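Long-range contacts in type II restriction enzyme BsoBI (Geobacillus stearothermophilus, PDB 1DC1), which recognises the double-stranded DNA sequence CYCGRG as a homodimer and cuts each strand after the first C, leaving 5'-phosphate ends: residues Ala145-Leu150 against Lys185-Thr190; Tyr157-Ser162 against Asp172-Asp177; Ile202-Val207 against Glu233-Leu238; Leu301-Asn306 against Gly314-Trp319. All blocks are in the same frame, centred on the assembly; numbering follows the deposited sequence. Where two conformers were deposited one is given.

Interaction 1 of 4, residues Ala145-Leu150 against Lys185-Thr190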
loop_
_atom_site.group_PDB
_atom_site.type_symbol
_atom_site.label_atom_id
_atom_site.label_comp_id
_atom_site.label_asym_id
_atom_site.label_seq_id
_atom_site.Cartn_x
_atom_site.Cartn_y
_atom_site.Cartn_z
ATOM N N ALA D 145 -19.517 1.577 -17.967
ATOM C CA ALA D 145 -19.505 0.505 -18.980
ATOM C C ALA D 145 -20.765 -0.412 -18.866
ATOM O O ALA D 145 -21.345 -0.818 -19.867
ATOM C CB ALA D 145 -18.225 -0.312 -18.854
ATOM N N ILE D 146 -21.184 -0.696 -17.637
ATOM C CA ILE D 146 -22.348 -1.515 -17.346
ATOM C C ILE D 146 -23.627 -0.802 -17.800
ATOM O O ILE D 146 -24.411 -1.389 -18.533
ATOM C CB ILE D 146 -22.449 -1.810 -15.810
ATOM C CG1 ILE D 146 -21.248 -2.699 -15.356
ATOM C CG2 ILE D 146 -23.891 -2.390 -15.470
ATOM C CD1 ILE D 146 -21.582 -4.130 -15.153
ATOM N N ILE D 147 -23.853 0.437 -17.365
ATOM C CA ILE D 147 -25.067 1.154 -17.792
ATOM C C ILE D 147 -25.092 1.442 -19.296
ATOM O O ILE D 147 -26.141 1.366 -19.912
ATOM C CB ILE D 147 -25.368 2.430 -16.898
ATOM C CG1 ILE D 147 -24.345 3.543 -17.058
ATOM C CG2 ILE D 147 -25.430 1.973 -15.418
ATOM C CD1 ILE D 147 -24.609 4.664 -16.075
ATOM N N SER D 148 -23.944 1.713 -19.912
ATOM C CA SER D 148 -23.951 1.896 -21.360
ATOM C C SER D 148 -24.316 0.592 -22.055
ATOM O O SER D 148 -25.065 0.607 -23.030
ATOM C CB SER D 148 -22.612 2.391 -21.858
ATOM O OG SER D 148 -22.620 3.783 -21.664
ATOM N N ALA D 149 -23.799 -0.531 -21.570
ATOM C CA ALA D 149 -24.159 -1.815 -22.146
ATOM C C ALA D 149 -25.689 -2.048 -22.050
ATOM O O ALA D 149 -26.297 -2.560 -22.990
ATOM C CB ALA D 149 -23.424 -2.941 -21.439
ATOM N N LEU D 150 -26.313 -1.684 -20.923
ATOM C CA LEU D 150 -27.777 -1.850 -20.734
ATOM C C LEU D 150 -28.489 -0.895 -21.688
ATOM O O LEU D 150 -29.455 -1.296 -22.361
ATOM C CB LEU D 150 -28.244 -1.546 -19.277
ATOM C CG LEU D 150 -27.765 -2.560 -18.211
ATOM C CD1 LEU D 150 -27.901 -2.065 -16.796
ATOM C CD2 LEU D 150 -28.577 -3.790 -18.388
ATOM N N LYS D 185 -24.114 3.181 -6.280
ATOM C CA LYS D 185 -23.666 2.171 -5.326
ATOM C C LYS D 185 -24.065 0.791 -5.880
ATOM O O LYS D 185 -23.443 -0.216 -5.587
ATOM C CB LYS D 185 -24.350 2.469 -3.960
ATOM C CG LYS D 185 -24.431 1.342 -2.916
ATOM C CD LYS D 185 -23.054 0.782 -2.573
ATOM C CE LYS D 185 -23.123 -0.289 -1.491
ATOM N NZ LYS D 185 -21.868 -0.244 -0.676
ATOM N N GLY D 186 -25.107 0.761 -6.706
ATOM C CA GLY D 186 -25.579 -0.496 -7.272
ATOM C C GLY D 186 -26.461 -0.244 -8.489
ATOM O O GLY D 186 -26.950 0.872 -8.686
ATOM N N ILE D 187 -26.661 -1.274 -9.304
ATOM C CA ILE D 187 -27.469 -1.170 -10.522
ATOM C C ILE D 187 -28.247 -2.463 -10.559
ATOM O O ILE D 187 -27.717 -3.530 -10.183
ATOM C CB ILE D 187 -26.579 -1.078 -11.787
ATOM C CG1 ILE D 187 -25.721 0.200 -11.714
ATOM C CG2 ILE D 187 -27.429 -1.211 -13.092
ATOM C CD1 ILE D 187 -26.498 1.481 -11.895
ATOM N N SER D 188 -29.495 -2.379 -10.991
ATOM C CA SER D 188 -30.321 -3.565 -11.045
ATOM C C SER D 188 -31.083 -3.668 -12.357
ATOM O O SER D 188 -31.613 -2.683 -12.832
ATOM C CB SER D 188 -31.280 -3.518 -9.869
ATOM O OG SER D 188 -31.981 -4.737 -9.793
ATOM N N TRP D 189 -31.166 -4.854 -12.940
ATOM C CA TRP D 189 -31.897 -5.046 -14.201
ATOM C C TRP D 189 -32.550 -6.446 -14.273
ATOM O O TRP D 189 -32.437 -7.288 -13.356
ATOM C CB TRP D 189 -30.966 -4.912 -15.416
ATOM C CG TRP D 189 -29.866 -5.969 -15.437
ATOM C CD1 TRP D 189 -29.859 -7.180 -16.120
ATOM C CD2 TRP D 189 -28.591 -5.891 -14.733
ATOM N NE1 TRP D 189 -28.653 -7.836 -15.881
ATOM C CE2 TRP D 189 -27.866 -7.078 -15.041
ATOM C CE3 TRP D 189 -28.003 -4.930 -13.880
ATOM C CZ2 TRP D 189 -26.562 -7.323 -14.511
ATOM C CZ3 TRP D 189 -26.711 -5.168 -13.361
ATOM C CH2 TRP D 189 -26.012 -6.341 -13.673
ATOM N N THR D 190 -33.248 -6.681 -15.378
ATOM C CA THR D 190 -33.908 -7.958 -15.634
ATOM C C THR D 190 -33.545 -8.337 -17.068
ATOM O O THR D 190 -33.703 -7.542 -17.988
ATOM C CB THR D 190 -35.432 -7.867 -15.532
ATOM O OG1 THR D 190 -35.804 -7.491 -14.212
ATOM C CG2 THR D 190 -36.056 -9.212 -15.839
#
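Ile187 is the first residue of Lys185-Thr190 to meet helix residues 145-150, and it does so with both ends of its branched side chain. Its CD1 lies 3.7 Å from CG2 of Ile147, the two side chains crossing at roughly a right angle, while its CG2 branch reaches CD1 of Leu150 at 3.8 Å. Ile146 touches the same branch more loosely. Ser188 then faces the far side of the sheet, where its hydroxyl bonds to Arg196 and Thr197 of the adjoining strand. Trp189 returns to the helix side. With chi1 at 62° its CG stands between backbone N and carbonyl carbon, and the indole is set across Leu150. The CD2 methyl of Leu150 sits over one face of the five-membered ring, 4.2 Å from its centroid and 24° off the normal, a CH-pi contact. CG2 of Ile146 meets the six-membered part obliquely, 4.5 Å from CZ3. This is alpha/beta packing: the end of the long helix 110-152 runs nearly along strand 184-191. NE1 of Trp189 is bound by the carbonyl of Ile321, near the C-terminus, so the indole also links the sheet to the terminal helix region. No hydrogen bond joins the two segments; their cohesion rests on methyl and ring surfaces in van der Waals contact, buried from solvent.

Interaction 2 of 4, residues Tyr157-Ser162 against Asp172-Asp177; sequences YKWLDS and DKPEDD
The first torsions of Tyr157 and Asp177 (chi1 65° and 71°) put each CG between its backbone N and carbonyl carbon and help bring the phenol and carboxylate together. The hydroxyl OH of Tyr157 donates to OD2 of Asp177 at 2.6 Å, reaching it from above the carboxylate plane, with ring and carboxylate 38° apart. Lys173 lies across one face of the same ring: its CB stands 3.7 Å from the ring centroid in a CH-pi contact, and CG follows it over the face. The backbone helps to place it, since N of Lys173 bonds to O of Tyr157 at 3.1 Å. That backbone bond continues the antiparallel pairing of strand 157-161 with strand 170-172, the outermost strand of the mixed sheet at this end within the chain; Lys158 and Asp172 form a non-hydrogen-bonded pair in it. Their side chains lie on the same face of the sheet, side by side and pointing the same way, and NZ of Lys158 forms a salt bridge to OD1 of Asp172 at 2.9 Å. At the edge of the Trp159 indole, a water donates to O of Asp172 and weakly accepts from NE1 of Trp159. Arg144 of helix 110-152 forms a salt bridge with OD1 of Asp177, which probably eases the closeness of that carboxylate to Asp151.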
loop_
_atom_site.group_PDB
_atom_site.type_symbol
_atom_site.label_atom_id
_atom_site.label_comp_id
_atom_site.label_asym_id
_atom_site.label_seq_id
_atom_site.Cartn_x
_atom_site.Cartn_y
_atom_site.Cartn_z
ATOM N N TYR D 157 -32.992 -0.124 -16.194
ATOM C CA TYR D 157 -32.398 -0.544 -14.947
ATOM C C TYR D 157 -32.819 0.426 -13.830
ATOM O O TYR D 157 -33.428 1.466 -14.100
ATOM C CB TYR D 157 -30.859 -0.617 -15.102
ATOM C CG TYR D 157 -30.184 0.716 -15.367
ATOM C CD1 TYR D 157 -29.864 1.584 -14.288
ATOM C CD2 TYR D 157 -29.868 1.116 -16.673
ATOM C CE1 TYR D 157 -29.242 2.821 -14.483
ATOM C CE2 TYR D 157 -29.250 2.350 -16.900
ATOM C CZ TYR D 157 -28.933 3.211 -15.780
ATOM O OH TYR D 157 -28.312 4.451 -15.958
ATOM N N LYS D 158 -32.555 0.036 -12.583
ATOM C CA LYS D 158 -32.810 0.873 -11.425
ATOM C C LYS D 158 -31.447 1.060 -10.801
ATOM O O LYS D 158 -30.552 0.234 -11.024
ATOM C CB LYS D 158 -33.736 0.165 -10.452
ATOM C CG LYS D 158 -35.010 -0.313 -11.128
ATOM C CD LYS D 158 -35.911 -0.964 -10.144
ATOM C CE LYS D 158 -36.882 0.023 -9.608
ATOM N NZ LYS D 158 -38.062 0.000 -10.492
ATOM N N TRP D 159 -31.273 2.155 -10.076
ATOM C CA TRP D 159 -30.009 2.384 -9.453
ATOM C C TRP D 159 -30.153 2.819 -8.016
ATOM O O TRP D 159 -31.200 3.270 -7.587
ATOM C CB TRP D 159 -29.234 3.394 -10.249
ATOM C CG TRP D 159 -29.795 4.752 -10.152
ATOM C CD1 TRP D 159 -30.972 5.194 -10.682
ATOM C CD2 TRP D 159 -29.158 5.902 -9.546
ATOM N NE1 TRP D 159 -31.102 6.555 -10.454
ATOM C CE2 TRP D 159 -30.006 7.005 -9.760
ATOM C CE3 TRP D 159 -27.949 6.094 -8.846
ATOM C CZ2 TRP D 159 -29.686 8.286 -9.299
ATOM C CZ3 TRP D 159 -27.634 7.352 -8.397
ATOM C CH2 TRP D 159 -28.497 8.436 -8.624
ATOM N N LEU D 160 -29.070 2.655 -7.277
ATOM C CA LEU D 160 -29.002 2.981 -5.868
ATOM C C LEU D 160 -27.969 4.096 -5.681
ATOM O O LEU D 160 -26.813 3.998 -6.098
ATOM C CB LEU D 160 -28.661 1.700 -5.066
ATOM C CG LEU D 160 -28.997 1.679 -3.575
ATOM C CD1 LEU D 160 -30.511 1.814 -3.316
ATOM C CD2 LEU D 160 -28.473 0.392 -3.001
ATOM N N ASP D 161 -28.429 5.171 -5.069
ATOM C CA ASP D 161 -27.617 6.351 -4.851
ATOM C C ASP D 161 -26.693 6.183 -3.653
ATOM O O ASP D 161 -27.173 6.077 -2.513
ATOM C CB ASP D 161 -28.566 7.528 -4.633
ATOM C CG ASP D 161 -27.894 8.869 -4.850
ATOM O OD1 ASP D 161 -26.707 9.016 -4.478
ATOM O OD2 ASP D 161 -28.560 9.777 -5.386
ATOM N N SER D 162 -25.378 6.147 -3.910
ATOM C CA SER D 162 -24.360 5.986 -2.853
ATOM C C SER D 162 -24.479 7.054 -1.741
ATOM O O SER D 162 -24.086 6.811 -0.587
ATOM C CB SER D 162 -22.979 6.045 -3.463
ATOM O OG SER D 162 -22.806 7.340 -4.003
ATOM N N ASP D 172 -35.506 4.514 -10.610
ATOM C CA ASP D 172 -35.475 4.207 -12.026
ATOM C C ASP D 172 -34.451 5.091 -12.733
ATOM O O ASP D 172 -34.198 6.252 -12.347
ATOM C CB ASP D 172 -36.842 4.385 -12.674
ATOM C CG ASP D 172 -37.804 3.276 -12.320
ATOM O OD1 ASP D 172 -37.504 2.065 -12.494
ATOM O OD2 ASP D 172 -38.891 3.654 -11.866
ATOM N N LYS D 173 -33.833 4.504 -13.743
ATOM C CA LYS D 173 -32.846 5.193 -14.531
ATOM C C LYS D 173 -33.469 6.490 -15.056
ATOM O O LYS D 173 -34.627 6.492 -15.469
ATOM C CB LYS D 173 -32.459 4.288 -15.698
ATOM C CG LYS D 173 -31.854 4.950 -16.884
ATOM C CD LYS D 173 -32.271 4.217 -18.115
ATOM C CE LYS D 173 -31.627 4.869 -19.301
ATOM N NZ LYS D 173 -32.280 6.130 -19.697
ATOM N N PRO D 174 -32.726 7.608 -15.017
ATOM C CA PRO D 174 -33.259 8.874 -15.527
ATOM C C PRO D 174 -33.199 8.800 -17.066
ATOM O O PRO D 174 -32.473 7.950 -17.592
ATOM C CB PRO D 174 -32.290 9.894 -14.977
ATOM C CG PRO D 174 -30.991 9.136 -14.879
ATOM C CD PRO D 174 -31.370 7.767 -14.466
ATOM N N GLU D 175 -33.927 9.675 -17.787
ATOM C CA GLU D 175 -33.911 9.688 -19.286
ATOM C C GLU D 175 -32.481 9.765 -19.872
ATOM O O GLU D 175 -32.126 9.046 -20.820
ATOM C CB GLU D 175 -34.733 10.867 -19.832
ATOM C CG GLU D 175 -34.921 10.818 -21.327
ATOM C CD GLU D 175 -35.524 9.513 -21.780
ATOM O OE1 GLU D 175 -36.557 9.110 -21.201
ATOM O OE2 GLU D 175 -34.965 8.893 -22.712
ATOM N N ASP D 176 -31.684 10.671 -19.312
ATOM C CA ASP D 176 -30.293 10.790 -19.688
ATOM C C ASP D 176 -29.497 10.401 -18.443
ATOM O O ASP D 176 -29.471 11.137 -17.451
ATOM C CB ASP D 176 -29.951 12.226 -20.100
ATOM C CG ASP D 176 -28.550 12.349 -20.666
ATOM O OD1 ASP D 176 -27.727 11.403 -20.539
ATOM O OD2 ASP D 176 -28.262 13.398 -21.266
ATOM N N ASP D 177 -28.852 9.252 -18.488
ATOM C CA ASP D 177 -28.071 8.828 -17.346
ATOM C C ASP D 177 -26.596 9.321 -17.403
ATOM O O ASP D 177 -25.684 8.745 -16.798
ATOM C CB ASP D 177 -28.219 7.296 -17.160
ATOM C CG ASP D 177 -27.511 6.493 -18.231
ATOM O OD1 ASP D 177 -26.605 7.050 -18.893
ATOM O OD2 ASP D 177 -27.838 5.297 -18.402
HETATM O O HOH W 1 -33.475 8.805 -11.237
#

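Interaction 3 of 4, residues Ile202-Val207 against Glu233-Leu238; sequences ITVSLV and EKYLLL. Unlike the reference sequence in segment 202-207: Ser205 (reference Pro).
The Tyr235 ring is met obliquely by Val204, whose CG1 comes to 3.9 Å from CZ, neither squarely over a face nor at an edge. Two further aromatics pack on the ring: Phe268 of helix 247-270 in an edge-to-face stack, and Phe216 of the neighbouring strand with its plane at about 50°. The setting is the PDDEXK nuclease core, where strand 235-242 goes on to carry Glu240 and Lys242, predicted ligands of the catalytic magnesium. Strand 202-204 belongs to a separate two-stranded antiparallel sheet with 209-211, and it crosses strand 235-238 steeply, at 113°, their axes 11.3 Å apart. Side chains therefore bridge the gap. Val204 makes both of the main apolar contacts. With CG1 anti to its backbone N (chi1 178°), CG1 lies against the phenol end of Tyr235, while CG2 touches both CE2 of that ring and Leu238. Within the second strand, Leu236 and Leu237 both oppose Leu215 in a classic beta bulge, between the two contact residues Tyr235 and Leu238. The phenol OH of Tyr235 is held by the backbone N of Gln230, and Phe268 also packs on Val204, so the aromatic and aliphatic parts share one core. Val204 and Leu238 meet tip to tip, CG2 of Val204 4.0 Å from CD2 of Leu238.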
loop_
_atom_site.group_PDB
_atom_site.type_symbol
_atom_site.label_atom_id
_atom_site.label_comp_id
_atom_site.label_asym_id
_atom_site.label_seq_id
_atom_site.Cartn_x
_atom_site.Cartn_y
_atom_site.Cartn_z
ATOM N N ILE D 202 -19.511 -4.620 -0.667
ATOM C CA ILE D 202 -20.458 -5.244 0.207
ATOM C C ILE D 202 -19.743 -6.222 1.115
ATOM O O ILE D 202 -18.838 -6.952 0.678
ATOM C CB ILE D 202 -21.444 -6.071 -0.696
ATOM C CG1 ILE D 202 -22.355 -5.158 -1.479
ATOM C CG2 ILE D 202 -22.314 -6.965 0.104
ATOM C CD1 ILE D 202 -22.505 -3.826 -0.875
ATOM N N THR D 203 -20.171 -6.278 2.371
ATOM C CA THR D 203 -19.614 -7.264 3.291
ATOM C C THR D 203 -20.300 -8.579 2.941
ATOM O O THR D 203 -21.523 -8.644 2.922
ATOM C CB THR D 203 -19.929 -6.967 4.738
ATOM O OG1 THR D 203 -19.336 -5.716 5.098
ATOM C CG2 THR D 203 -19.351 -8.108 5.636
ATOM N N VAL D 204 -19.528 -9.612 2.647
ATOM C CA VAL D 204 -20.115 -10.890 2.295
ATOM C C VAL D 204 -20.042 -11.767 3.527
ATOM O O VAL D 204 -18.968 -12.187 3.981
ATOM C CB VAL D 204 -19.372 -11.510 1.132
ATOM C CG1 VAL D 204 -19.953 -12.891 0.789
ATOM C CG2 VAL D 204 -19.482 -10.588 -0.041
ATOM N N SER D 205 -21.215 -12.020 4.085
ATOM C CA SER D 205 -21.302 -12.787 5.316
ATOM C C SER D 205 -20.635 -14.155 5.451
ATOM O O SER D 205 -20.157 -14.470 6.549
ATOM C CB SER D 205 -22.748 -12.843 5.785
ATOM O OG SER D 205 -23.237 -11.521 5.861
ATOM N N LEU D 206 -20.559 -14.952 4.383
ATOM C CA LEU D 206 -19.919 -16.253 4.490
ATOM C C LEU D 206 -18.428 -16.119 4.695
ATOM O O LEU D 206 -17.855 -16.874 5.471
ATOM C CB LEU D 206 -20.152 -17.060 3.217
ATOM C CG LEU D 206 -21.132 -18.225 3.179
ATOM C CD1 LEU D 206 -20.662 -19.213 2.142
ATOM C CD2 LEU D 206 -21.270 -18.853 4.566
ATOM N N VAL D 207 -17.790 -15.200 3.960
ATOM C CA VAL D 207 -16.350 -15.008 4.108
ATOM C C VAL D 207 -16.065 -14.004 5.191
ATOM O O VAL D 207 -14.969 -14.018 5.728
ATOM C CB VAL D 207 -15.672 -14.547 2.787
ATOM C CG1 VAL D 207 -16.016 -15.527 1.695
ATOM C CG2 VAL D 207 -16.175 -13.208 2.369
ATOM N N GLU D 233 -26.787 -18.718 -1.703
ATOM C CA GLU D 233 -27.224 -19.182 -3.015
ATOM C C GLU D 233 -27.585 -18.013 -3.955
ATOM O O GLU D 233 -27.691 -18.210 -5.177
ATOM C CB GLU D 233 -28.450 -20.106 -2.889
ATOM C CG GLU D 233 -28.724 -20.583 -1.509
ATOM C CD GLU D 233 -29.279 -19.499 -0.640
ATOM O OE1 GLU D 233 -30.324 -18.918 -1.025
ATOM O OE2 GLU D 233 -28.673 -19.228 0.426
ATOM N N LYS D 234 -27.777 -16.812 -3.389
ATOM C CA LYS D 234 -28.157 -15.615 -4.168
ATOM C C LYS D 234 -26.987 -14.938 -4.820
ATOM O O LYS D 234 -27.177 -14.064 -5.646
ATOM C CB LYS D 234 -28.852 -14.586 -3.279
ATOM C CG LYS D 234 -30.193 -15.035 -2.784
ATOM C CD LYS D 234 -30.826 -15.972 -3.786
ATOM C CE LYS D 234 -32.359 -15.952 -3.685
ATOM N NZ LYS D 234 -32.961 -17.096 -4.447
ATOM N N TYR D 235 -25.778 -15.306 -4.403
ATOM C CA TYR D 235 -24.537 -14.733 -4.982
ATOM C C TYR D 235 -24.148 -15.410 -6.297
ATOM O O TYR D 235 -23.635 -16.554 -6.303
ATOM C CB TYR D 235 -23.371 -14.866 -4.007
ATOM C CG TYR D 235 -23.502 -13.985 -2.794
ATOM C CD1 TYR D 235 -24.192 -14.420 -1.657
ATOM C CD2 TYR D 235 -22.890 -12.733 -2.753
ATOM C CE1 TYR D 235 -24.250 -13.632 -0.531
ATOM C CE2 TYR D 235 -22.948 -11.926 -1.608
ATOM C CZ TYR D 235 -23.622 -12.374 -0.508
ATOM O OH TYR D 235 -23.688 -11.569 0.616
ATOM N N LEU D 236 -24.405 -14.713 -7.404
ATOM C CA LEU D 236 -24.067 -15.242 -8.740
ATOM C C LEU D 236 -22.597 -15.002 -9.079
ATOM O O LEU D 236 -21.969 -15.841 -9.698
ATOM C CB LEU D 236 -24.892 -14.567 -9.855
ATOM C CG LEU D 236 -26.396 -14.859 -9.904
ATOM C CD1 LEU D 236 -27.067 -14.005 -10.936
ATOM C CD2 LEU D 236 -26.615 -16.350 -10.201
ATOM N N LEU D 237 -22.067 -13.855 -8.668
ATOM C CA LEU D 237 -20.699 -13.497 -8.981
ATOM C C LEU D 237 -20.092 -12.607 -7.917
ATOM O O LEU D 237 -20.800 -11.797 -7.329
ATOM C CB LEU D 237 -20.655 -12.776 -10.353
ATOM C CG LEU D 237 -19.357 -12.119 -10.885
ATOM C CD1 LEU D 237 -19.403 -12.152 -12.383
ATOM C CD2 LEU D 237 -19.199 -10.666 -10.372
ATOM N N LEU D 238 -18.782 -12.790 -7.663
ATOM C CA LEU D 238 -18.003 -11.951 -6.736
ATOM C C LEU D 238 -16.726 -11.592 -7.487
ATOM O O LEU D 238 -16.149 -12.420 -8.185
ATOM C CB LEU D 238 -17.705 -12.669 -5.423
ATOM C CG LEU D 238 -19.024 -13.142 -4.773
ATOM C CD1 LEU D 238 -19.140 -14.641 -4.876
ATOM C CD2 LEU D 238 -19.086 -12.706 -3.373
#

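Interaction 4 of 4, residues Leu301-Asn306 against Gly314-Trp319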
loop_
_atom_site.group_PDB
_atom_site.type_symbol
_atom_site.label_atom_id
_atom_site.label_comp_id
_atom_site.label_asym_id
_atom_site.label_seq_id
_atom_site.Cartn_x
_atom_site.Cartn_y
_atom_site.Cartn_z
ATOM N N LEU D 301 -10.862 -18.957 -12.031
ATOM C CA LEU D 301 -11.361 -17.593 -12.200
ATOM C C LEU D 301 -12.266 -17.706 -13.444
ATOM O O LEU D 301 -11.896 -18.338 -14.432
ATOM C CB LEU D 301 -10.208 -16.625 -12.436
ATOM C CG LEU D 301 -10.267 -15.118 -12.196
ATOM C CD1 LEU D 301 -10.652 -14.825 -10.765
ATOM C CD2 LEU D 301 -8.863 -14.507 -12.566
ATOM N N THR D 302 -13.458 -17.118 -13.389
ATOM C CA THR D 302 -14.440 -17.159 -14.477
ATOM C C THR D 302 -14.187 -16.192 -15.638
ATOM O O THR D 302 -14.419 -16.522 -16.810
ATOM C CB THR D 302 -15.868 -16.901 -13.953
ATOM O OG1 THR D 302 -16.065 -17.643 -12.747
ATOM C CG2 THR D 302 -16.887 -17.339 -14.972
ATOM N N ASN D 303 -13.708 -14.994 -15.309
ATOM C CA ASN D 303 -13.440 -13.994 -16.333
ATOM C C ASN D 303 -12.498 -12.923 -15.786
ATOM O O ASN D 303 -12.294 -12.797 -14.566
ATOM C CB ASN D 303 -14.763 -13.366 -16.797
ATOM C CG ASN D 303 -14.733 -12.933 -18.236
ATOM O OD1 ASN D 303 -13.666 -12.718 -18.839
ATOM N ND2 ASN D 303 -15.913 -12.777 -18.801
ATOM N N SER D 304 -11.926 -12.147 -16.690
ATOM C CA SER D 304 -11.001 -11.091 -16.292
ATOM C C SER D 304 -10.911 -10.069 -17.399
ATOM O O SER D 304 -11.171 -10.376 -18.560
ATOM C CB SER D 304 -9.618 -11.669 -16.041
ATOM O OG SER D 304 -8.685 -10.680 -15.641
ATOM N N ALA D 305 -10.576 -8.835 -17.042
ATOM C CA ALA D 305 -10.420 -7.813 -18.050
ATOM C C ALA D 305 -9.396 -6.769 -17.581
ATOM O O ALA D 305 -9.245 -6.539 -16.384
ATOM C CB ALA D 305 -11.749 -7.139 -18.350
ATOM N N ASN D 306 -8.650 -6.202 -18.529
ATOM C CA ASN D 306 -7.745 -5.134 -18.202
ATOM C C ASN D 306 -8.636 -3.878 -18.353
ATOM O O ASN D 306 -9.154 -3.582 -19.455
ATOM C CB ASN D 306 -6.592 -5.044 -19.178
ATOM C CG ASN D 306 -5.658 -3.950 -18.816
ATOM O OD1 ASN D 306 -6.047 -2.777 -18.697
ATOM N ND2 ASN D 306 -4.411 -4.310 -18.602
ATOM N N GLY D 314 -15.857 -3.859 -22.182
ATOM C CA GLY D 314 -17.168 -3.983 -22.810
ATOM C C GLY D 314 -17.658 -5.412 -22.918
ATOM O O GLY D 314 -18.806 -5.713 -22.604
ATOM N N SER D 315 -16.771 -6.294 -23.371
ATOM C CA SER D 315 -17.080 -7.702 -23.520
ATOM C C SER D 315 -17.427 -8.272 -22.143
ATOM O O SER D 315 -18.399 -8.992 -22.005
ATOM C CB SER D 315 -15.834 -8.399 -24.137
ATOM O OG SER D 315 -15.891 -9.808 -24.031
ATOM N N LEU D 316 -16.647 -7.926 -21.116
ATOM C CA LEU D 316 -16.897 -8.474 -19.782
ATOM C C LEU D 316 -18.248 -7.993 -19.247
ATOM O O LEU D 316 -18.989 -8.768 -18.650
ATOM C CB LEU D 316 -15.744 -8.067 -18.848
ATOM C CG LEU D 316 -15.808 -8.683 -17.447
ATOM C CD1 LEU D 316 -14.475 -9.300 -17.080
ATOM C CD2 LEU D 316 -16.176 -7.603 -16.456
ATOM N N CYS D 317 -18.550 -6.707 -19.469
ATOM C CA CYS D 317 -19.812 -6.094 -19.016
ATOM C C CYS D 317 -21.042 -6.676 -19.725
ATOM O O CYS D 317 -22.076 -6.904 -19.116
ATOM C CB CYS D 317 -19.758 -4.573 -19.223
ATOM S SG CYS D 317 -18.742 -3.800 -17.968
ATOM N N ARG D 318 -20.935 -6.915 -21.021
ATOM C CA ARG D 318 -22.042 -7.513 -21.753
ATOM C C ARG D 318 -22.267 -8.929 -21.200
ATOM O O ARG D 318 -23.400 -9.353 -20.996
ATOM C CB ARG D 318 -21.700 -7.483 -23.239
ATOM C CG ARG D 318 -22.498 -8.402 -24.096
ATOM C CD ARG D 318 -22.312 -8.058 -25.573
ATOM N NE ARG D 318 -23.510 -8.422 -26.338
ATOM C CZ ARG D 318 -23.529 -9.215 -27.410
ATOM N NH1 ARG D 318 -22.403 -9.753 -27.881
ATOM N NH2 ARG D 318 -24.688 -9.455 -28.020
ATOM N N TRP D 319 -21.181 -9.637 -20.917
ATOM C CA TRP D 319 -21.278 -10.952 -20.344
ATOM C C TRP D 319 -21.940 -10.881 -18.944
ATOM O O TRP D 319 -22.804 -11.715 -18.621
ATOM C CB TRP D 319 -19.879 -11.545 -20.237
ATOM C CG TRP D 319 -19.826 -12.790 -19.382
ATOM C CD1 TRP D 319 -20.256 -14.046 -19.721
ATOM C CD2 TRP D 319 -19.319 -12.891 -18.051
ATOM N NE1 TRP D 319 -20.049 -14.917 -18.693
ATOM C CE2 TRP D 319 -19.470 -14.240 -17.651
ATOM C CE3 TRP D 319 -18.751 -11.971 -17.154
ATOM C CZ2 TRP D 319 -19.072 -14.695 -16.395
ATOM C CZ3 TRP D 319 -18.355 -12.426 -15.901
ATOM C CH2 TRP D 319 -18.517 -13.773 -15.535
HETATM O O HOH W 2 -16.512 -11.749 -21.473
#
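Helix-on-strand packing through an aromatic and an amide joins residues 301-306 to 314-319, where strand 303-306, outermost at its end of the mixed sheet within this chain, is backed by the C-terminal helix 310-321 that follows it. Strand 303-306 and helix residues 314-319 run largely antiparallel, 145° apart, their axes approaching to 8.5 Å. Asn303 reaches over one face of the Trp319 indole, its CB making a CH-pi contact 4.2 Å from the centroid of the six-membered ring. Its ND2 hangs above the same face, 3.4 Å from CE3 of Trp319, and the amide plane is steeply inclined, 71° from the ring. Beside it, CG2 of Thr302 meets the indole obliquely, 3.7 Å from CZ2. Leu316 was modelled in two conformers; in one of them CD1 packs against CB of Ala305, a detail that remains doubtful. Each polar atom of the Asn303 amide has a partner: OD1 accepts from N of Ser304 at 2.8 Å, and ND2 donates at 2.9 Å to a water that is also hydrogen-bonded to OG of Ser315. Ser315 is in turn bound by Asn9 and His10 near the N-terminus. With its oxygen and nitrogen both engaged, the amide is probably fixed in rotation, consistent with a buried polar side chain packing against an aromatic face.

How the interactions relate
All four contacts reach the same mixed sheet of the PDDEXK core, bringing to it helix 110-152, the loop after strand 170-172, the small two-stranded sheet and the C-terminal helix. Interactions 1 and 2 are neighbours, their centres 9 Å apart: helix 110-152 leads into strand 157-161, which pairs with strand 184-191; along the chain, interaction 2 is nested within the loop closed by interaction 1. Interactions 3 and 4 follow in series, centres about 19 Å from each other, and meet where Leu237 touches Trp319. Interaction 4 also adjoins interaction 1, about 14 Å away, through Cys317 against Ala145 and Ile146. Interactions 2 and 4 lie at opposite ends of the strand order, while interaction 3 involves the strand bearing predicted magnesium ligands.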